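Local structure of 1-deoxy-D-xylulose 5-phosphate reductoisomerase (Moraxella catarrhalis, 4ZQG) at residues A[162-167]-A[180-185]; A[186-191]-A[260-265]; A[250-255]-A[312-317]. The protein catalyses the rearrangement and NAD(P)H-dependent reduction of 1-deoxy-D-xylulose 5-phosphate to 2-C-methyl-D-erythritol 4-phosphate, a step of the MEP pathway. One frame throughout, in Å; residues are numbered along the deposited sequence. Where two conformers were deposited one is given.

Contact 1 of 3, residues A[162-167]-A[180-185]; sequences QCLPAA and YGIKKL
Two first torsions aim the groups that meet Leu-164, Pro-165 and Ala-167: Tyr-180 holds its ring anti to its own carbonyl carbon (chi1 -66°), and Ile-182 sets CG1 the same way (chi1 -46°), and a second torsion of -39° turns CD1 to Leu-164 and Pro-165. The setting is the catalytic alpha/beta domain of the reductoisomerase. Here the turn between helices 155-162 and 166-170 lies beside the entry to strand 182-189 of a mixed four-stranded sheet. Cys-163 leaves the first helix and Pro-165 is the N-cap of the second, so the touching residues span a helix-to-helix junction. The interaction is apolar. Ile-182 CD1 stands 4.1 Å from Leu-164 CD2, the two side chains crossing nearly at right angles, and 4.3 Å from Pro-165 CD; one methyl therefore serves both residues. Farther out, Pro-165 CG comes obliquely to the tyrosine ring, 4.0 Å from Tyr-180 CD1. Tyr-266 of the adjacent strand packs on both Pro-165 and Ile-182, while Phe-243 of helix 230-243 packs on Leu-164. Just beyond Ile-182, Lys-183 and Lys-184 both face Glu-265, a classic beta bulge. The contact is small and lies near the surface, burying 221 Å² in all. At its outer end Ala-167 CB approaches the phenol, 3.4 Å from Tyr-180 OH.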
loop_
_atom_site.group_PDB
_atom_site.type_symbol
_atom_site.label_atom_id
_atom_site.label_comp_id
_atom_site.label_asym_id
_atom_site.label_seq_id
_atom_site.Cartn_x
_atom_site.Cartn_y
_atom_site.Cartn_z
ATOM N N GLN A 162 -4.604 6.981 -0.837
ATOM C CA GLN A 162 -4.329 5.947 -1.803
ATOM C C GLN A 162 -4.462 4.542 -1.220
ATOM O O GLN A 162 -4.771 3.597 -1.941
ATOM C CB GLN A 162 -2.906 6.093 -2.341
ATOM C CG GLN A 162 -2.678 7.239 -3.330
ATOM C CD GLN A 162 -1.419 7.038 -4.122
ATOM O OE1 GLN A 162 -1.254 6.027 -4.789
ATOM N NE2 GLN A 162 -0.532 7.996 -4.058
ATOM N N CYS A 163 -4.217 4.419 0.080
ATOM C CA CYS A 163 -4.275 3.160 0.760
ATOM C C CYS A 163 -5.648 2.816 1.422
ATOM O O CYS A 163 -5.735 1.888 2.233
ATOM C CB CYS A 163 -3.154 3.138 1.782
ATOM S SG CYS A 163 -1.541 2.936 0.969
ATOM N N LEU A 164 -6.714 3.523 1.031
ATOM C CA LEU A 164 -8.036 3.382 1.632
ATOM C C LEU A 164 -9.009 2.834 0.595
ATOM O O LEU A 164 -8.840 3.039 -0.598
ATOM C CB LEU A 164 -8.507 4.729 2.196
ATOM C CG LEU A 164 -7.977 5.124 3.579
ATOM C CD1 LEU A 164 -8.375 6.518 4.010
ATOM C CD2 LEU A 164 -8.513 4.165 4.647
ATOM N N PRO A 165 -10.025 2.090 1.026
ATOM C CA PRO A 165 -10.865 1.531 -0.021
ATOM C C PRO A 165 -11.631 2.649 -0.716
ATOM O O PRO A 165 -11.747 3.736 -0.161
ATOM C CB PRO A 165 -11.814 0.592 0.732
ATOM C CG PRO A 165 -11.307 0.470 2.106
ATOM C CD PRO A 165 -10.347 1.567 2.372
ATOM N N ALA A 166 -12.179 2.371 -1.891
ATOM C CA ALA A 166 -12.851 3.402 -2.694
ATOM C C ALA A 166 -13.964 4.133 -1.959
ATOM O O ALA A 166 -13.967 5.376 -1.871
ATOM C CB ALA A 166 -13.421 2.788 -3.945
ATOM N N ALA A 167 -14.903 3.362 -1.424
ATOM C CA ALA A 167 -16.016 3.899 -0.654
ATOM C C ALA A 167 -15.620 4.936 0.410
ATOM O O ALA A 167 -16.370 5.913 0.643
ATOM C CB ALA A 167 -16.772 2.758 -0.029
ATOM N N TYR A 180 -14.987 -2.526 6.762
ATOM C CA TYR A 180 -13.810 -2.100 6.046
ATOM C C TYR A 180 -12.566 -2.396 6.828
ATOM O O TYR A 180 -11.479 -2.390 6.270
ATOM C CB TYR A 180 -13.864 -0.597 5.720
ATOM C CG TYR A 180 -14.970 -0.294 4.747
ATOM C CD1 TYR A 180 -14.858 -0.685 3.429
ATOM C CD2 TYR A 180 -16.143 0.335 5.162
ATOM C CE1 TYR A 180 -15.876 -0.472 2.532
ATOM C CE2 TYR A 180 -17.179 0.553 4.273
ATOM C CZ TYR A 180 -17.030 0.147 2.954
ATOM O OH TYR A 180 -18.017 0.356 2.032
ATOM N N GLY A 181 -12.714 -2.598 8.126
ATOM C CA GLY A 181 -11.635 -3.084 8.928
ATOM C C GLY A 181 -10.477 -2.152 9.139
ATOM O O GLY A 181 -9.373 -2.634 9.398
ATOM N N ILE A 182 -10.697 -0.833 9.109
ATOM C CA ILE A 182 -9.585 0.098 9.390
ATOM C C ILE A 182 -9.305 0.109 10.878
ATOM O O ILE A 182 -10.224 0.314 11.657
ATOM C CB ILE A 182 -9.854 1.580 9.026
ATOM C CG1 ILE A 182 -10.497 1.774 7.640
ATOM C CG2 ILE A 182 -8.562 2.348 9.086
ATOM C CD1 ILE A 182 -9.983 0.868 6.580
ATOM N N LYS A 183 -8.053 -0.089 11.276
ATOM C CA LYS A 183 -7.722 -0.122 12.680
ATOM C C LYS A 183 -7.205 1.180 13.088
ATOM O O LYS A 183 -7.741 1.799 14.006
ATOM C CB LYS A 183 -6.668 -1.186 13.008
ATOM C CG LYS A 183 -6.732 -1.655 14.460
ATOM C CD LYS A 183 -5.487 -2.375 14.864
ATOM C CE LYS A 183 -5.677 -3.056 16.205
ATOM N NZ LYS A 183 -4.464 -3.868 16.476
ATOM N N LYS A 184 -6.152 1.618 12.408
ATOM C CA LYS A 184 -5.563 2.906 12.699
ATOM C C LYS A 184 -4.717 3.418 11.552
ATOM O O LYS A 184 -4.408 2.667 10.630
ATOM C CB LYS A 184 -4.759 2.805 13.981
ATOM C CG LYS A 184 -3.552 1.905 13.946
ATOM C CD LYS A 184 -2.680 2.194 15.170
ATOM C CE LYS A 184 -3.255 1.545 16.444
ATOM N NZ LYS A 184 -2.463 0.338 16.756
ATOM N N LEU A 185 -4.368 4.711 11.597
ATOM C CA LEU A 185 -3.555 5.343 10.533
ATOM C C LEU A 185 -2.188 5.623 11.095
ATOM O O LEU A 185 -2.077 5.996 12.245
ATOM C CB LEU A 185 -4.195 6.633 10.054
ATOM C CG LEU A 185 -5.659 6.556 9.627
ATOM C CD1 LEU A 185 -6.134 7.895 9.112
ATOM C CD2 LEU A 185 -5.870 5.506 8.553
#

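Contact 2 of 3, residues A[186-191]-A[260-265]; sequences WLTASG and VHSLVE. With FOM (3-[formyl(hydroxy)amino]propylphosphonic acid), chain E.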
loop_
_atom_site.group_PDB
_atom_site.type_symbol
_atom_site.label_atom_id
_atom_site.label_comp_id
_atom_site.label_asym_id
_atom_site.label_seq_id
_atom_site.Cartn_x
_atom_site.Cartn_y
_atom_site.Cartn_z
ATOM N N TRP A 186 -1.147 5.398 10.313
ATOM C CA TRP A 186 0.210 5.660 10.768
ATOM C C TRP A 186 0.796 6.787 9.908
ATOM O O TRP A 186 0.866 6.645 8.671
ATOM C CB TRP A 186 1.054 4.416 10.612
ATOM C CG TRP A 186 0.735 3.417 11.609
ATOM C CD1 TRP A 186 -0.273 2.491 11.560
ATOM C CD2 TRP A 186 1.381 3.232 12.869
ATOM N NE1 TRP A 186 -0.275 1.760 12.698
ATOM C CE2 TRP A 186 0.748 2.168 13.503
ATOM C CE3 TRP A 186 2.465 3.843 13.502
ATOM C CZ2 TRP A 186 1.128 1.716 14.738
ATOM C CZ3 TRP A 186 2.856 3.364 14.743
ATOM C CH2 TRP A 186 2.188 2.318 15.339
ATOM N N LEU A 187 1.160 7.904 10.537
ATOM C CA LEU A 187 1.836 9.015 9.845
ATOM C C LEU A 187 3.325 8.850 9.980
ATOM O O LEU A 187 3.827 8.772 11.082
ATOM C CB LEU A 187 1.437 10.379 10.428
ATOM C CG LEU A 187 0.028 10.854 10.145
ATOM C CD1 LEU A 187 -0.345 11.970 11.075
ATOM C CD2 LEU A 187 -0.084 11.287 8.726
ATOM N N THR A 188 4.028 8.791 8.860
ATOM C CA THR A 188 5.502 8.772 8.860
ATOM C C THR A 188 6.050 10.215 9.039
ATOM O O THR A 188 5.462 11.156 8.574
ATOM C CB THR A 188 6.010 8.135 7.545
ATOM O OG1 THR A 188 5.114 8.499 6.464
ATOM C CG2 THR A 188 5.985 6.649 7.664
ATOM N N ALA A 189 7.183 10.352 9.704
ATOM C CA ALA A 189 7.804 11.618 9.954
ATOM C C ALA A 189 9.299 11.478 9.740
ATOM O O ALA A 189 9.916 10.528 10.285
ATOM C CB ALA A 189 7.569 12.007 11.392
ATOM N N SER A 190 9.900 12.411 8.982
ATOM C CA SER A 190 11.338 12.313 8.709
ATOM C C SER A 190 12.152 12.487 9.966
ATOM O O SER A 190 13.306 12.073 10.026
ATOM C CB SER A 190 11.808 13.348 7.734
ATOM O OG SER A 190 11.940 14.577 8.407
ATOM N N GLY A 191 11.574 13.152 10.958
ATOM C CA GLY A 191 12.325 13.515 12.138
ATOM C C GLY A 191 13.063 14.819 11.947
ATOM O O GLY A 191 13.656 15.314 12.897
ATOM N N VAL A 260 8.844 5.682 2.815
ATOM C CA VAL A 260 7.514 5.283 3.211
ATOM C C VAL A 260 6.774 6.515 3.689
ATOM O O VAL A 260 7.156 7.093 4.695
ATOM C CB VAL A 260 7.508 4.198 4.331
ATOM C CG1 VAL A 260 6.083 3.847 4.652
ATOM C CG2 VAL A 260 8.246 2.932 3.906
ATOM N N HIS A 261 5.692 6.876 3.007
ATOM C CA HIS A 261 5.000 8.113 3.313
ATOM C C HIS A 261 3.829 8.069 4.280
ATOM O O HIS A 261 3.366 9.095 4.724
ATOM C CB HIS A 261 4.589 8.795 2.008
ATOM C CG HIS A 261 5.766 9.118 1.144
ATOM N ND1 HIS A 261 5.827 8.808 -0.189
ATOM C CD2 HIS A 261 6.969 9.646 1.462
ATOM C CE1 HIS A 261 7.004 9.171 -0.666
ATOM N NE2 HIS A 261 7.715 9.681 0.318
ATOM N N SER A 262 3.351 6.886 4.615
ATOM C CA SER A 262 2.383 6.668 5.691
ATOM C C SER A 262 1.779 5.313 5.453
ATOM O O SER A 262 2.038 4.709 4.402
ATOM C CB SER A 262 1.301 7.760 5.781
ATOM O OG SER A 262 1.767 8.788 6.623
ATOM N N LEU A 263 1.030 4.824 6.452
ATOM C CA LEU A 263 0.396 3.523 6.350
ATOM C C LEU A 263 -1.023 3.516 6.900
ATOM O O LEU A 263 -1.414 4.377 7.703
ATOM C CB LEU A 263 1.246 2.439 7.027
ATOM C CG LEU A 263 2.768 2.531 6.863
ATOM C CD1 LEU A 263 3.373 3.360 7.964
ATOM C CD2 LEU A 263 3.404 1.162 6.897
ATOM N N VAL A 264 -1.797 2.556 6.420
ATOM C CA VAL A 264 -3.071 2.241 6.965
ATOM C C VAL A 264 -3.062 0.803 7.434
ATOM O O VAL A 264 -2.901 -0.111 6.647
ATOM C CB VAL A 264 -4.146 2.400 5.920
ATOM C CG1 VAL A 264 -5.470 1.962 6.477
ATOM C CG2 VAL A 264 -4.212 3.861 5.503
ATOM N N GLU A 265 -3.241 0.631 8.741
ATOM C CA GLU A 265 -3.321 -0.666 9.390
ATOM C C GLU A 265 -4.734 -1.188 9.441
ATOM O O GLU A 265 -5.597 -0.514 9.946
ATOM C CB GLU A 265 -2.819 -0.532 10.811
ATOM C CG GLU A 265 -2.962 -1.802 11.614
ATOM C CD GLU A 265 -2.266 -1.751 12.937
ATOM O OE1 GLU A 265 -1.864 -0.649 13.409
ATOM O OE2 GLU A 265 -2.165 -2.854 13.519
HETATM O O2 FOM E . 5.013 17.516 4.885
HETATM N N1 FOM E . 5.864 16.988 3.937
HETATM C C1 FOM E . 5.425 16.356 2.927
HETATM O O1 FOM E . 4.228 16.175 2.774
HETATM C C2 FOM E . 7.283 17.159 4.230
HETATM C C3 FOM E . 7.361 16.363 5.534
HETATM C C4 FOM E . 8.689 16.527 6.219
HETATM P PA1 FOM E . 8.510 15.653 7.759
HETATM O OP1 FOM E . 8.322 14.113 7.394
HETATM O OP2 FOM E . 7.237 16.014 8.384
HETATM O OP3 FOM E . 9.735 15.858 8.811
#
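Trp-186 and Leu-263 pair across two antiparallel strands at the middle of the mixed four-stranded sheet of the catalytic domain; the strand segments run at 164° with their axes 4.8 Å apart. Among backbone bonds, Trp-186 N gives to Leu-263 O at 2.8 Å and Leu-263 N returns a bond to Trp-186 O at 2.9 Å, which defines a hydrogen-bonded antiparallel pair. Side chains supply further polar links. The indole Trp-186 NE1 donates to Glu-265 OE1 at 3.0 Å, nearly straight at 167°; the oxygen sits in the plane of the indole, at its edge, and is met on its anti side, 28° out of the carboxylate plane. Glu-265 reaches there with an extended chain and also has weak, long ion pairs with Lys-183 and Lys-184. Two residues after Trp-186, Thr-188 N donates to a side-chain oxygen, Ser-262 OG, at 3.2 Å. Apolar packing accompanies the pair, with Trp-186 CB 3.7 Å from Leu-263 CD1; Leu-275 of the second subunit packs on Leu-263. Ligand contacts come where strand 182-189 ends: its last residues lead into the fosmidomycin pocket, and Thr-188 O accepts a bond from Lys-232, whose NZ is also hydrogen-bonded to the inhibitor. Ser-190 holds the phosphonate twice, Ser-190 N giving to OP1 of fosmidomycin at 2.8 Å. The second bond runs from Ser-190 OG to the inhibitor's OP3 at 2.6 Å, and that hydroxyl is hydrogen-bonded to Gly-192 N and His-213 NE2 as well.

Contact 3 of 3, residues A[250-255]-A[312-317]; sequences IQVVIH and LAPDLD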
loop_
_atom_site.group_PDB
_atom_site.type_symbol
_atom_site.label_atom_id
_atom_site.label_comp_id
_atom_site.label_asym_id
_atom_site.label_seq_id
_atom_site.Cartn_x
_atom_site.Cartn_y
_atom_site.Cartn_z
ATOM N N ILE A 250 -4.752 7.705 15.271
ATOM C CA ILE A 250 -3.691 8.078 14.356
ATOM C C ILE A 250 -2.398 8.163 15.103
ATOM O O ILE A 250 -2.263 8.975 15.970
ATOM C CB ILE A 250 -3.975 9.447 13.740
ATOM C CG1 ILE A 250 -5.282 9.414 12.954
ATOM C CG2 ILE A 250 -2.844 9.861 12.820
ATOM C CD1 ILE A 250 -5.741 10.780 12.551
ATOM N N GLN A 251 -1.437 7.328 14.749
ATOM C CA GLN A 251 -0.165 7.278 15.454
ATOM C C GLN A 251 0.948 7.726 14.531
ATOM O O GLN A 251 0.748 7.826 13.332
ATOM C CB GLN A 251 0.089 5.867 15.983
ATOM C CG GLN A 251 -0.967 5.423 16.997
ATOM C CD GLN A 251 -1.213 6.427 18.113
ATOM O OE1 GLN A 251 -0.298 6.776 18.855
ATOM N NE2 GLN A 251 -2.462 6.874 18.249
ATOM N N VAL A 252 2.118 7.989 15.102
ATOM C CA VAL A 252 3.215 8.561 14.366
ATOM C C VAL A 252 4.425 7.729 14.564
ATOM O O VAL A 252 4.754 7.377 15.702
ATOM C CB VAL A 252 3.529 9.975 14.900
ATOM C CG1 VAL A 252 4.881 10.500 14.396
ATOM C CG2 VAL A 252 2.392 10.909 14.558
ATOM N N VAL A 253 5.088 7.432 13.451
ATOM C CA VAL A 253 6.355 6.730 13.443
ATOM C C VAL A 253 7.426 7.600 12.757
ATOM O O VAL A 253 7.190 8.165 11.697
ATOM C CB VAL A 253 6.215 5.322 12.765
ATOM C CG1 VAL A 253 5.737 5.407 11.322
ATOM C CG2 VAL A 253 7.514 4.541 12.839
ATOM N N ILE A 254 8.598 7.687 13.373
ATOM C CA ILE A 254 9.738 8.295 12.738
ATOM C C ILE A 254 10.363 7.364 11.687
ATOM O O ILE A 254 10.719 6.223 11.966
ATOM C CB ILE A 254 10.834 8.659 13.763
ATOM C CG1 ILE A 254 10.334 9.647 14.824
ATOM C CG2 ILE A 254 12.058 9.211 13.069
ATOM C CD1 ILE A 254 9.206 10.589 14.420
ATOM N N HIS A 255 10.590 7.934 10.510
ATOM C CA HIS A 255 11.137 7.246 9.353
ATOM C C HIS A 255 12.013 8.232 8.632
ATOM O O HIS A 255 11.485 9.020 7.858
ATOM C CB HIS A 255 9.984 6.830 8.444
ATOM C CG HIS A 255 10.436 6.219 7.171
ATOM N ND1 HIS A 255 11.467 5.307 7.124
ATOM C CD2 HIS A 255 10.009 6.375 5.903
ATOM C CE1 HIS A 255 11.658 4.936 5.876
ATOM N NE2 HIS A 255 10.792 5.578 5.119
ATOM N N LEU A 312 11.376 3.980 13.978
ATOM C CA LEU A 312 11.828 4.484 15.251
ATOM C C LEU A 312 10.623 5.141 15.914
ATOM O O LEU A 312 9.835 5.787 15.254
ATOM C CB LEU A 312 12.946 5.505 14.965
ATOM C CG LEU A 312 14.052 5.802 15.976
ATOM C CD1 LEU A 312 14.834 4.558 16.411
ATOM C CD2 LEU A 312 15.006 6.819 15.370
ATOM N N ALA A 313 10.450 4.939 17.206
ATOM C CA ALA A 313 9.383 5.617 17.940
ATOM C C ALA A 313 9.738 7.084 18.129
ATOM O O ALA A 313 10.894 7.408 18.304
ATOM C CB ALA A 313 9.183 4.964 19.304
ATOM N N PRO A 314 8.742 7.974 18.126
ATOM C CA PRO A 314 9.027 9.391 18.349
ATOM C C PRO A 314 9.572 9.622 19.730
ATOM O O PRO A 314 9.141 8.957 20.653
ATOM C CB PRO A 314 7.654 10.049 18.230
ATOM C CG PRO A 314 6.798 9.059 17.552
ATOM C CD PRO A 314 7.303 7.728 17.978
ATOM N N ASP A 315 10.534 10.516 19.851
ATOM C CA ASP A 315 11.062 10.998 21.128
ATOM C C ASP A 315 10.304 12.299 21.542
ATOM O O ASP A 315 10.624 13.398 21.071
ATOM C CB ASP A 315 12.559 11.255 20.937
ATOM C CG ASP A 315 13.230 11.872 22.157
ATOM O OD1 ASP A 315 12.570 12.050 23.225
ATOM O OD2 ASP A 315 14.441 12.183 22.007
ATOM N N LEU A 316 9.292 12.155 22.402
ATOM C CA LEU A 316 8.337 13.228 22.658
ATOM C C LEU A 316 8.903 14.334 23.547
ATOM O O LEU A 316 8.512 15.502 23.406
ATOM C CB LEU A 316 7.037 12.706 23.275
ATOM C CG LEU A 316 5.965 11.982 22.436
ATOM C CD1 LEU A 316 5.910 12.484 21.008
ATOM C CD2 LEU A 316 6.140 10.466 22.444
ATOM N N ASP A 317 9.817 13.993 24.455
ATOM C CA ASP A 317 10.488 15.038 25.228
ATOM C C ASP A 317 11.147 15.976 24.243
ATOM O O ASP A 317 10.934 17.185 24.303
ATOM C CB ASP A 317 11.500 14.468 26.215
ATOM C CG ASP A 317 10.843 13.575 27.242
ATOM O OD1 ASP A 317 11.533 12.707 27.835
ATOM O OD2 ASP A 317 9.613 13.727 27.430
#
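Ile-254 and Leu-312 form a single antiparallel bridge, their CA atoms 5.0 Å apart, in which Ile-254 N donates to Leu-312 O at 2.9 Å; the donor lies nearly along the C=O axis (164°), but the N-H points off line, with an angle of 136° at the hydrogen. Such an isolated bridge adds a brief pairing to the outer edge of strand 250-254 without making the irregular 312-317 loop a fifth strand.

Apolar packing carries the rest. Ile-254 provides the largest share of the strand's surface here: its CB lies 4.0 Å from Leu-312 CB, so the beta carbons of the bridged pair touch. With CG1 beside its own backbone N (chi1 -60°), its longer branch is carried along the loop to the proline, where Ile-254 CG1 is 3.8 Å from Pro-314 CA. The terminal methyl continues the approach, Ile-254 CD1 standing 4.1 Å from Pro-314 CB. Two residues earlier the same proline ring meets Val-252, at an oblique crossing: Pro-314 CG is 4.0 Å from Val-252 CG1 and 3.2 Å from Val-252 O. Pro-314 is thus laid along the strand edge from Val-252 to Ile-254. Val-252 O is also hydrogen-bonded to Tyr-304 OH of the second subunit, and that tyrosine packs on Val-253, Ala-313 and Pro-314.

Strand 250-254 is the border strand of its sheet, with strand 182-189 parallel to it on its inner flank. The loop on its outer edge leads from strand 307-311 to helix 320-331, whose Leu-322 touches Val-252, while helix 230-243 packs against Ile-250 and Val-252.

All three contacts converge on one mixed sheet, ordered 250-254, 182-189, 260-266, 271-275. Contacts 1 and 2 share strand 182-189, its start and its end, with centres about 14 Å apart; contact 1 closes along the chain before contact 2 opens. Contact 3, its centre about 9 Å from that of contact 2 and about 21 Å from that of contact 1, joins the border strand to a loop of the C-terminal region, and its segments alternate with those of contact 2. Backbone bonds such as Leu-187 N to Gln-251 O tie neighbouring strands together. The sheet thus connects a surface junction, the fosmidomycin phosphonate site and the C-terminal region, and every contact also touches the second subunit.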